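Local coordinates for Exo-1,5-alpha-l-arabinofuranobiosidase (Gibberella zeae, PDB 2YDT), which probably hydrolyses alpha-L-arabinofuranosyl linkages, releasing arabinobiose from the chain ends of 1,5-linked arabinan, and is captured here with an iminosugar inhibitor, at residues F57-S62 and Y131-V136; Y223-E228 and Q254-K259. One frame throughout, in Å; residues are numbered along the deposited sequence. Where two conformers were deposited one is given.

Contact 1 (F57-S62 and Y131-V136); sequences FPIVKS and YTWEFV
I59 and W133 approach from opposite directions and meet obliquely in the tight part of this contact, while K61 and Y131 close its outer, solvent-facing end. With CG1 placed anti to the carbonyl carbon (chi1 -61°), I59 sends that branch across to the six-membered part of the indole. CG1 lies 3.8 Å from W133 CZ2, and I59 CD1 comes equally close to the same carbon. I59 also rests on S73 and V75 of strand 70-75; W133 touches V75 as well, and its NE1 is hydrogen-bonded to S73 OG, which ties the rotation of the indole to the opposite sheet.

The other end is thinner. K61 runs out fully extended and crosses the Y131 side chain at about a right angle, reaching it at the ring edge. K61 NZ donates a hydrogen bond to Y131 OH at 3.0 Å, and the aliphatic CD of K61 stays 3.6 Å from that same oxygen.

Strand 57-62 belongs to one four-stranded blade of a six-bladed beta-propeller, and 131-136 leads into the outermost strand of the next, so side chains rather than a shared sheet join the two here. A greasy patch with an anchored indole thus does the packing, and the lysine charge, probably solvated as well, would polarise the phenol at the rim.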
ATOM      1  N   PHE A  57       1.397 -11.123 -10.940  1.00  6.77           N
ATOM      2  CA  PHE A  57       0.378 -10.226 -10.392  1.00  6.33           C
ATOM      3  C   PHE A  57      -0.747 -10.131 -11.427  1.00  7.00           C
ATOM      4  O   PHE A  57      -0.548  -9.533 -12.510  1.00  6.75           O
ATOM      5  CB  PHE A  57       0.927  -8.826 -10.130  1.00  7.27           C
ATOM      6  CG  PHE A  57       2.022  -8.771  -9.091  1.00  6.01           C
ATOM      7  CD1 PHE A  57       1.944  -9.490  -7.905  1.00  6.12           C
ATOM      8  CD2 PHE A  57       3.059  -7.873  -9.249  1.00  6.05           C
ATOM      9  CE1 PHE A  57       2.951  -9.381  -6.924  1.00  6.40           C
ATOM     10  CE2 PHE A  57       4.067  -7.728  -8.253  1.00  5.28           C
ATOM     11  CZ  PHE A  57       3.997  -8.520  -7.098  1.00  6.88           C
ATOM     12  N   PRO A  58      -1.961 -10.617 -11.084  1.00  6.21           N
ATOM     13  CA  PRO A  58      -3.093 -10.396 -12.011  1.00  7.14           C
ATOM     14  C   PRO A  58      -3.489  -8.905 -12.120  1.00  7.58           C
ATOM     15  O   PRO A  58      -3.376  -8.135 -11.148  1.00  8.51           O
ATOM     16  CB  PRO A  58      -4.237 -11.190 -11.372  1.00  7.92           C
ATOM     17  CG  PRO A  58      -3.610 -12.047 -10.310  1.00  7.70           C
ATOM     18  CD  PRO A  58      -2.381 -11.328  -9.866  1.00  6.44           C
ATOM     19  N   ILE A  59      -3.944  -8.491 -13.298  1.00  7.64           N
ATOM     20  CA  ILE A  59      -4.473  -7.146 -13.497  1.00  6.83           C
ATOM     21  C   ILE A  59      -5.905  -7.240 -13.951  1.00  8.32           C
ATOM     22  O   ILE A  59      -6.181  -7.754 -15.048  1.00  9.10           O
ATOM     23  CB  ILE A  59      -3.621  -6.363 -14.531  1.00  6.43           C
ATOM     24  CG1 ILE A  59      -2.180  -6.250 -14.002  1.00  5.64           C
ATOM     25  CG2 ILE A  59      -4.240  -4.943 -14.823  1.00  7.47           C
ATOM     26  CD1 ILE A  59      -1.975  -5.261 -12.813  1.00  7.24           C
ATOM     27  N   VAL A  60      -6.800  -6.740 -13.103  1.00  7.58           N
ATOM     28  CA  VAL A  60      -8.232  -6.631 -13.429  1.00  8.09           C
ATOM     29  C   VAL A  60      -8.606  -5.201 -13.756  1.00  8.60           C
ATOM     30  O   VAL A  60      -7.977  -4.245 -13.313  1.00  9.16           O
ATOM     31  CB  VAL A  60      -9.142  -7.188 -12.318  1.00  7.85           C
ATOM     32  CG1 VAL A  60      -8.954  -8.696 -12.201  1.00  9.40           C
ATOM     33  CG2 VAL A  60      -8.870  -6.501 -10.982  1.00  9.15           C
ATOM     34  N   LYS A  61      -9.619  -5.055 -14.596  1.00 10.40           N
ATOM     35  CA  LYS A  61     -10.061  -3.732 -15.043  1.00 10.84           C
ATOM     36  C   LYS A  61     -11.572  -3.605 -14.830  1.00 11.07           C
ATOM     37  O   LYS A  61     -12.314  -4.569 -15.096  1.00 11.67           O
ATOM     38  CB  LYS A  61      -9.769  -3.583 -16.530  1.00 12.07           C
ATOM     39  CG  LYS A  61     -10.357  -2.304 -17.150  1.00 13.42           C
ATOM     40  CD  LYS A  61      -9.811  -2.118 -18.547  1.00 15.16           C
ATOM     41  CE  LYS A  61     -10.496  -0.985 -19.256  1.00 18.19           C
ATOM     42  NZ  LYS A  61      -9.865  -0.677 -20.558  1.00 17.94           N
ATOM     43  N   SER A  62     -11.998  -2.428 -14.368  1.00 10.71           N
ATOM     44  CA  SER A  62     -13.423  -2.090 -14.287  1.00 11.54           C
ATOM     45  C   SER A  62     -13.673  -0.784 -15.025  1.00 12.30           C
ATOM     46  O   SER A  62     -12.955   0.193 -14.837  1.00 11.52           O
ATOM     47  CB  SER A  62     -13.858  -1.929 -12.849  1.00 11.77           C
ATOM     48  OG  SER A  62     -15.223  -1.460 -12.777  1.00 12.30           O
ATOM     49  N   TYR A 131      -2.775  -3.307 -20.467  1.00 10.00           N
ATOM     50  CA  TYR A 131      -2.907  -4.478 -21.316  1.00 10.32           C
ATOM     51  C   TYR A 131      -1.593  -5.248 -21.529  1.00  9.93           C
ATOM     52  O   TYR A 131      -1.624  -6.476 -21.614  1.00 10.50           O
ATOM     53  CB  TYR A 131      -3.574  -4.101 -22.668  1.00  9.98           C
ATOM     54  CG  TYR A 131      -5.045  -3.854 -22.496  1.00 12.10           C
ATOM     55  CD1 TYR A 131      -5.951  -4.913 -22.530  1.00 12.35           C
ATOM     56  CD2 TYR A 131      -5.532  -2.584 -22.289  1.00 12.88           C
ATOM     57  CE1 TYR A 131      -7.295  -4.712 -22.338  1.00 13.30           C
ATOM     58  CE2 TYR A 131      -6.908  -2.366 -22.086  1.00 15.62           C
ATOM     59  CZ  TYR A 131      -7.774  -3.445 -22.130  1.00 14.89           C
ATOM     60  OH  TYR A 131      -9.145  -3.269 -21.924  1.00 16.47           O
ATOM     61  N   THR A 132      -0.465  -4.532 -21.615  1.00  9.25           N
ATOM     62  CA  THR A 132       0.840  -5.174 -21.673  1.00  8.56           C
ATOM     63  C   THR A 132       1.783  -4.505 -20.684  1.00  9.25           C
ATOM     64  O   THR A 132       1.577  -3.356 -20.284  1.00  9.63           O
ATOM     65  CB  THR A 132       1.476  -5.158 -23.080  1.00  9.96           C
ATOM     66  OG1 THR A 132       1.691  -3.815 -23.456  1.00 10.17           O
ATOM     67  CG2 THR A 132       0.540  -5.839 -24.148  1.00  8.66           C
ATOM     68  N   TRP A 133       2.855  -5.223 -20.381  1.00  9.02           N
ATOM     69  CA  TRP A 133       3.856  -4.799 -19.403  1.00  8.77           C
ATOM     70  C   TRP A 133       5.260  -5.004 -19.892  1.00  8.67           C
ATOM     71  O   TRP A 133       5.549  -5.992 -20.602  1.00  9.41           O
ATOM     72  CB  TRP A 133       3.679  -5.581 -18.075  1.00  8.34           C
ATOM     73  CG  TRP A 133       2.316  -5.361 -17.507  1.00  9.10           C
ATOM     74  CD1 TRP A 133       1.183  -6.127 -17.729  1.00  8.87           C
ATOM     75  CD2 TRP A 133       1.884  -4.247 -16.693  1.00  8.96           C
ATOM     76  NE1 TRP A 133       0.107  -5.543 -17.120  1.00  7.32           N
ATOM     77  CE2 TRP A 133       0.497  -4.396 -16.479  1.00  5.92           C
ATOM     78  CE3 TRP A 133       2.546  -3.160 -16.107  1.00  8.61           C
ATOM     79  CZ2 TRP A 133      -0.239  -3.495 -15.702  1.00  6.18           C
ATOM     80  CZ3 TRP A 133       1.818  -2.263 -15.370  1.00  8.23           C
ATOM     81  CH2 TRP A 133       0.436  -2.441 -15.160  1.00  7.47           C
ATOM     82  N   GLU A 134       6.146  -4.090 -19.479  0.50  9.73           N
ATOM     83  CA  GLU A 134       7.598  -4.156 -19.745  0.50 10.32           C
ATOM     84  C   GLU A 134       8.359  -3.960 -18.435  0.50 10.18           C
ATOM     85  O   GLU A 134       8.002  -3.089 -17.637  0.50  9.56           O
ATOM     86  CB  GLU A 134       8.042  -3.094 -20.785  0.50 11.60           C
ATOM     87  CG  GLU A 134       8.346  -1.676 -20.220  0.50 12.66           C
ATOM     88  CD  GLU A 134       8.927  -0.646 -21.219  0.50 12.49           C
ATOM     89  OE1 GLU A 134      10.159  -0.300 -21.104  0.50 14.65           O
ATOM     90  OE2 GLU A 134       8.148  -0.175 -22.052  0.50  2.94           O
ATOM     91  N   PHE A 135       9.397  -4.770 -18.218  1.00  9.15           N
ATOM     92  CA  PHE A 135      10.353  -4.551 -17.129  1.00  9.18           C
ATOM     93  C   PHE A 135      11.045  -3.213 -17.311  1.00  9.15           C
ATOM     94  O   PHE A 135      11.510  -2.879 -18.424  1.00 10.40           O
ATOM     95  CB  PHE A 135      11.402  -5.652 -17.115  1.00  8.77           C
ATOM     96  CG  PHE A 135      12.514  -5.405 -16.159  1.00  9.82           C
ATOM     97  CD1 PHE A 135      12.271  -5.456 -14.806  1.00  8.53           C
ATOM     98  CD2 PHE A 135      13.813  -5.146 -16.593  1.00  8.14           C
ATOM     99  CE1 PHE A 135      13.274  -5.223 -13.901  1.00  9.08           C
ATOM    100  CE2 PHE A 135      14.844  -4.908 -15.675  1.00  9.87           C
ATOM    101  CZ  PHE A 135      14.574  -4.967 -14.335  1.00  9.10           C
ATOM    102  N   VAL A 136      11.100  -2.406 -16.239  1.00  8.98           N
ATOM    103  CA  VAL A 136      11.751  -1.106 -16.316  1.00  8.95           C
ATOM    104  C   VAL A 136      13.102  -1.147 -15.628  1.00  8.91           C
ATOM    105  O   VAL A 136      14.144  -0.910 -16.276  1.00  8.46           O
ATOM    106  CB  VAL A 136      10.871   0.026 -15.742  1.00  8.67           C
ATOM    107  CG1 VAL A 136      11.630   1.379 -15.824  1.00  9.13           C
ATOM    108  CG2 VAL A 136       9.522   0.074 -16.509  1.00  9.33           C
TER

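Contact 2 (Y223-E228 and Q254-K259)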
ATOM      1  N   TYR A 223       2.648  16.755   3.526  1.00 11.42           N
ATOM      2  CA  TYR A 223       2.407  15.356   3.232  1.00 10.94           C
ATOM      3  C   TYR A 223       2.285  14.599   4.523  1.00 10.48           C
ATOM      4  O   TYR A 223       2.979  14.941   5.499  1.00 10.75           O
ATOM      5  CB  TYR A 223       3.566  14.758   2.444  1.00  9.59           C
ATOM      6  CG  TYR A 223       3.684  15.293   1.057  1.00 10.81           C
ATOM      7  CD1 TYR A 223       3.149  14.599  -0.034  1.00 11.86           C
ATOM      8  CD2 TYR A 223       4.306  16.495   0.826  1.00 13.29           C
ATOM      9  CE1 TYR A 223       3.284  15.080  -1.322  1.00 13.50           C
ATOM     10  CE2 TYR A 223       4.427  17.007  -0.473  1.00 16.29           C
ATOM     11  CZ  TYR A 223       3.902  16.310  -1.521  1.00 15.67           C
ATOM     12  OH  TYR A 223       4.034  16.832  -2.783  1.00 20.09           O
ATOM     13  N   ILE A 224       1.389  13.609   4.546  1.00  9.50           N
ATOM     14  CA  ILE A 224       1.272  12.697   5.689  1.00  9.14           C
ATOM     15  C   ILE A 224       1.841  11.326   5.309  1.00  8.78           C
ATOM     16  O   ILE A 224       1.471  10.758   4.293  1.00  9.38           O
ATOM     17  CB  ILE A 224      -0.180  12.604   6.205  1.00  9.24           C
ATOM     18  CG1 ILE A 224      -0.235  11.777   7.497  1.00  9.73           C
ATOM     19  CG2 ILE A 224      -1.156  12.096   5.097  1.00 10.07           C
ATOM     20  CD1 ILE A 224      -1.637  11.736   8.176  1.00 11.38           C
ATOM     21  N   TYR A 225       2.731  10.851   6.170  1.00  8.39           N
ATOM     22  CA  TYR A 225       3.420   9.562   6.056  1.00  7.18           C
ATOM     23  C   TYR A 225       2.880   8.660   7.136  1.00  8.32           C
ATOM     24  O   TYR A 225       3.042   8.972   8.323  1.00  8.43           O
ATOM     25  CB  TYR A 225       4.897   9.819   6.278  1.00  8.06           C
ATOM     26  CG  TYR A 225       5.848   8.635   6.199  1.00  7.07           C
ATOM     27  CD1 TYR A 225       6.242   8.164   4.965  1.00  7.10           C
ATOM     28  CD2 TYR A 225       6.341   8.033   7.324  1.00  7.58           C
ATOM     29  CE1 TYR A 225       7.137   7.083   4.859  1.00  6.57           C
ATOM     30  CE2 TYR A 225       7.251   6.964   7.254  1.00  7.20           C
ATOM     31  CZ  TYR A 225       7.634   6.504   6.000  1.00  7.89           C
ATOM     32  OH  TYR A 225       8.517   5.450   5.936  1.00  8.10           O
ATOM     33  N   VAL A 226       2.343   7.495   6.747  1.00  7.23           N
ATOM     34  CA  VAL A 226       1.681   6.589   7.660  1.00  8.00           C
ATOM     35  C   VAL A 226       2.363   5.232   7.640  1.00  7.41           C
ATOM     36  O   VAL A 226       2.834   4.772   6.570  1.00  8.45           O
ATOM     37  CB  VAL A 226       0.169   6.481   7.300  1.00  7.50           C
ATOM     38  CG1 VAL A 226      -0.553   5.474   8.208  1.00  7.10           C
ATOM     39  CG2 VAL A 226      -0.498   7.910   7.429  1.00  7.95           C
ATOM     40  N   TYR A 227       2.441   4.595   8.805  1.00  7.96           N
ATOM     41  CA  TYR A 227       3.112   3.326   8.950  1.00  6.69           C
ATOM     42  C   TYR A 227       2.638   2.576  10.162  1.00  7.85           C
ATOM     43  O   TYR A 227       2.025   3.179  11.042  1.00  8.05           O
ATOM     44  CB  TYR A 227       4.640   3.458   9.007  1.00  7.66           C
ATOM     45  CG  TYR A 227       5.191   4.374  10.081  1.00  7.17           C
ATOM     46  CD1 TYR A 227       5.732   3.876  11.252  1.00  8.48           C
ATOM     47  CD2 TYR A 227       5.162   5.734   9.920  1.00  6.67           C
ATOM     48  CE1 TYR A 227       6.232   4.748  12.253  1.00  7.31           C
ATOM     49  CE2 TYR A 227       5.643   6.591  10.912  1.00  8.61           C
ATOM     50  CZ  TYR A 227       6.212   6.092  12.040  1.00  8.42           C
ATOM     51  OH  TYR A 227       6.708   6.942  13.006  1.00  8.86           O
ATOM     52  N   GLU A 228       2.924   1.276  10.197  1.00  6.75           N
ATOM     53  CA  GLU A 228       2.739   0.519  11.466  1.00  6.39           C
ATOM     54  C   GLU A 228       4.056   0.566  12.243  1.00  7.71           C
ATOM     55  O   GLU A 228       5.139   0.282  11.713  1.00  8.23           O
ATOM     56  CB  GLU A 228       2.250  -0.909  11.213  1.00  6.25           C
ATOM     57  CG  GLU A 228       3.266  -1.839  10.540  1.00  7.28           C
ATOM     58  CD  GLU A 228       2.819  -3.331  10.492  1.00  8.26           C
ATOM     59  OE1 GLU A 228       1.607  -3.598  10.714  1.00  8.73           O
ATOM     60  OE2 GLU A 228       3.671  -4.214  10.244  1.00  8.54           O
ATOM     61  N   GLN A 254      10.612  13.849   1.312  1.00  8.55           N
ATOM     62  CA  GLN A 254      11.926  13.192   1.420  1.00  8.24           C
ATOM     63  C   GLN A 254      12.545  13.260   2.820  1.00  8.68           C
ATOM     64  O   GLN A 254      13.611  12.671   3.082  1.00  8.77           O
ATOM     65  CB  GLN A 254      12.912  13.790   0.414  1.00  9.20           C
ATOM     66  CG  GLN A 254      12.477  13.658  -1.034  1.00  9.29           C
ATOM     67  CD  GLN A 254      13.305  14.525  -1.948  1.00 11.00           C
ATOM     68  OE1 GLN A 254      14.164  14.017  -2.684  1.00 13.68           O
ATOM     69  NE2 GLN A 254      13.068  15.851  -1.903  1.00 14.71           N
ATOM     70  N   LYS A 255      11.895  14.031   3.688  1.00 10.10           N
ATOM     71  CA  LYS A 255      12.430  14.373   4.991  1.00 10.37           C
ATOM     72  C   LYS A 255      11.493  14.050   6.134  1.00 10.92           C
ATOM     73  O   LYS A 255      11.340  14.840   7.087  1.00 11.90           O
ATOM     74  CB  LYS A 255      12.769  15.869   5.016  1.00 11.96           C
ATOM     75  CG  LYS A 255      13.783  16.312   3.963  1.00 13.22           C
ATOM     76  CD  LYS A 255      14.197  17.801   4.231  1.00 20.39           C
ATOM     77  CE  LYS A 255      15.102  18.323   3.163  1.00 26.02           C
ATOM     78  NZ  LYS A 255      16.430  17.703   3.282  1.00 30.43           N
ATOM     79  N   PHE A 256      10.892  12.874   6.102  1.00  9.44           N
ATOM     80  CA  PHE A 256      10.108  12.432   7.253  1.00  9.09           C
ATOM     81  C   PHE A 256      10.964  12.049   8.471  1.00  9.95           C
ATOM     82  O   PHE A 256      10.444  12.008   9.580  1.00 10.16           O
ATOM     83  CB  PHE A 256       9.139  11.306   6.873  1.00  8.66           C
ATOM     84  CG  PHE A 256       8.015  11.749   5.941  1.00  8.14           C
ATOM     85  CD1 PHE A 256       7.082  12.665   6.377  1.00  8.73           C
ATOM     86  CD2 PHE A 256       7.918  11.241   4.635  1.00 10.09           C
ATOM     87  CE1 PHE A 256       6.024  13.067   5.542  1.00  9.65           C
ATOM     88  CE2 PHE A 256       6.890  11.615   3.808  1.00  9.79           C
ATOM     89  CZ  PHE A 256       5.939  12.526   4.252  1.00  9.54           C
ATOM     90  N   LEU A 257      12.242  11.738   8.280  1.00  9.02           N
ATOM     91  CA  LEU A 257      13.046  11.132   9.341  1.00  9.48           C
ATOM     92  C   LEU A 257      13.139  12.041  10.565  1.00 10.44           C
ATOM     93  O   LEU A 257      13.121  11.544  11.707  1.00 11.16           O
ATOM     94  CB  LEU A 257      14.432  10.798   8.845  1.00  9.18           C
ATOM     95  CG  LEU A 257      15.388  10.256   9.904  1.00  9.13           C
ATOM     96  CD1 LEU A 257      14.912   8.889  10.399  1.00 12.35           C
ATOM     97  CD2 LEU A 257      16.787  10.167   9.324  1.00 10.06           C
ATOM     98  N   ASN A 258      13.223  13.356  10.336  0.50 10.81           N
ATOM     99  CA  ASN A 258      13.412  14.332  11.436  0.50 11.74           C
ATOM    100  C   ASN A 258      12.151  14.909  12.029  0.50 12.11           C
ATOM    101  O   ASN A 258      12.207  15.822  12.871  0.50 12.51           O
ATOM    102  CB  ASN A 258      14.291  15.505  10.990  0.50 12.77           C
ATOM    103  CG  ASN A 258      13.499  16.578  10.248  0.50 12.54           C
ATOM    104  OD1 ASN A 258      13.498  17.782  10.605  0.50 19.39           O
ATOM    105  ND2 ASN A 258      12.788  16.155   9.275  0.50 11.31           N
ATOM    106  N   LYS A 259      11.001  14.404  11.618  1.00 11.59           N
ATOM    107  CA  LYS A 259       9.729  14.945  12.042  1.00 11.19           C
ATOM    108  C   LYS A 259       9.201  14.155  13.217  1.00 12.31           C
ATOM    109  O   LYS A 259       9.403  12.943  13.306  1.00 12.94           O
ATOM    110  CB  LYS A 259       8.726  14.919  10.900  1.00 11.71           C
ATOM    111  CG  LYS A 259       9.204  15.653   9.622  1.00 11.75           C
ATOM    112  CD  LYS A 259       9.533  17.114   9.943  1.00 12.47           C
ATOM    113  CE  LYS A 259       9.656  17.939   8.687  1.00 12.50           C
ATOM    114  NZ  LYS A 259      10.754  17.511   7.786  1.00 11.12           N
TER
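The F256 ring receives the CB of Y225 squarely over one face: CB stands 3.3 Å from the ring centroid and only 5° off the normal, a CH-pi contact. At its edge, in the ring plane, lies the carbonyl oxygen of Y223, 3.6 Å from F256 CE1. The Y225 ring in turn has F256 CB above one face, displaced toward the rim. The two rings form an offset stack, centroids 4.7 Å apart and planes inclined by 24°, with the closest ring carbons Y225 CD1 and F256 CD2 at 3.5 Å. Y225 puts CG anti to its own nitrogen (chi1 -179°), which carries its ring past F256 toward L183, D200 and T201 of the preceding blade. Y223 adds its CB, 3.7 Å from F256 CZ, and then turns its ring away toward a bound sulfate.

F256 opens a type I turn to K259, closed by a bond of 3.2 Å from K259 N to F256 O. K259 NZ bonds K255 O at 2.8 Å and also reaches S250 OG. R248, whose backbone pairs with Y225 in the sheet, donates from NH1 to F256 O, fastening the turn to the strand next door.

The loop joining strands 245-250 and 262-263, the last two of this blade, is thus folded back over strand 223-230. Further along that strand E228 touches the inhibitor, whereas the Y225 side chain remains about 10 Å from it. No hydrogen bond links the two segments: aromatic dispersion carries the contact, with a weak electrostatic gain likely where the ring-edge hydrogens of F256 face a carbonyl oxygen.

Contact 1 closes before contact 2 opens along the chain, and the two lie on opposite sides of the propeller, centres 30 Å apart and nearest atoms about 18 Å apart. They share no sheet. Contact 1 spans neighbouring blades, bringing strand 57-62 against the approach to strand 134-142; contact 2 stays within the later blade that runs from strand 209-217 to strand 262-263. One therefore joins blade to blade and the other packs a loop onto its own blade. Residues from the blades of both contacts also line the sugar pocket: E46 and Y48 contact the arabinofuranose, R209 and E228 the iminosugar, while P147 and W155 touch both.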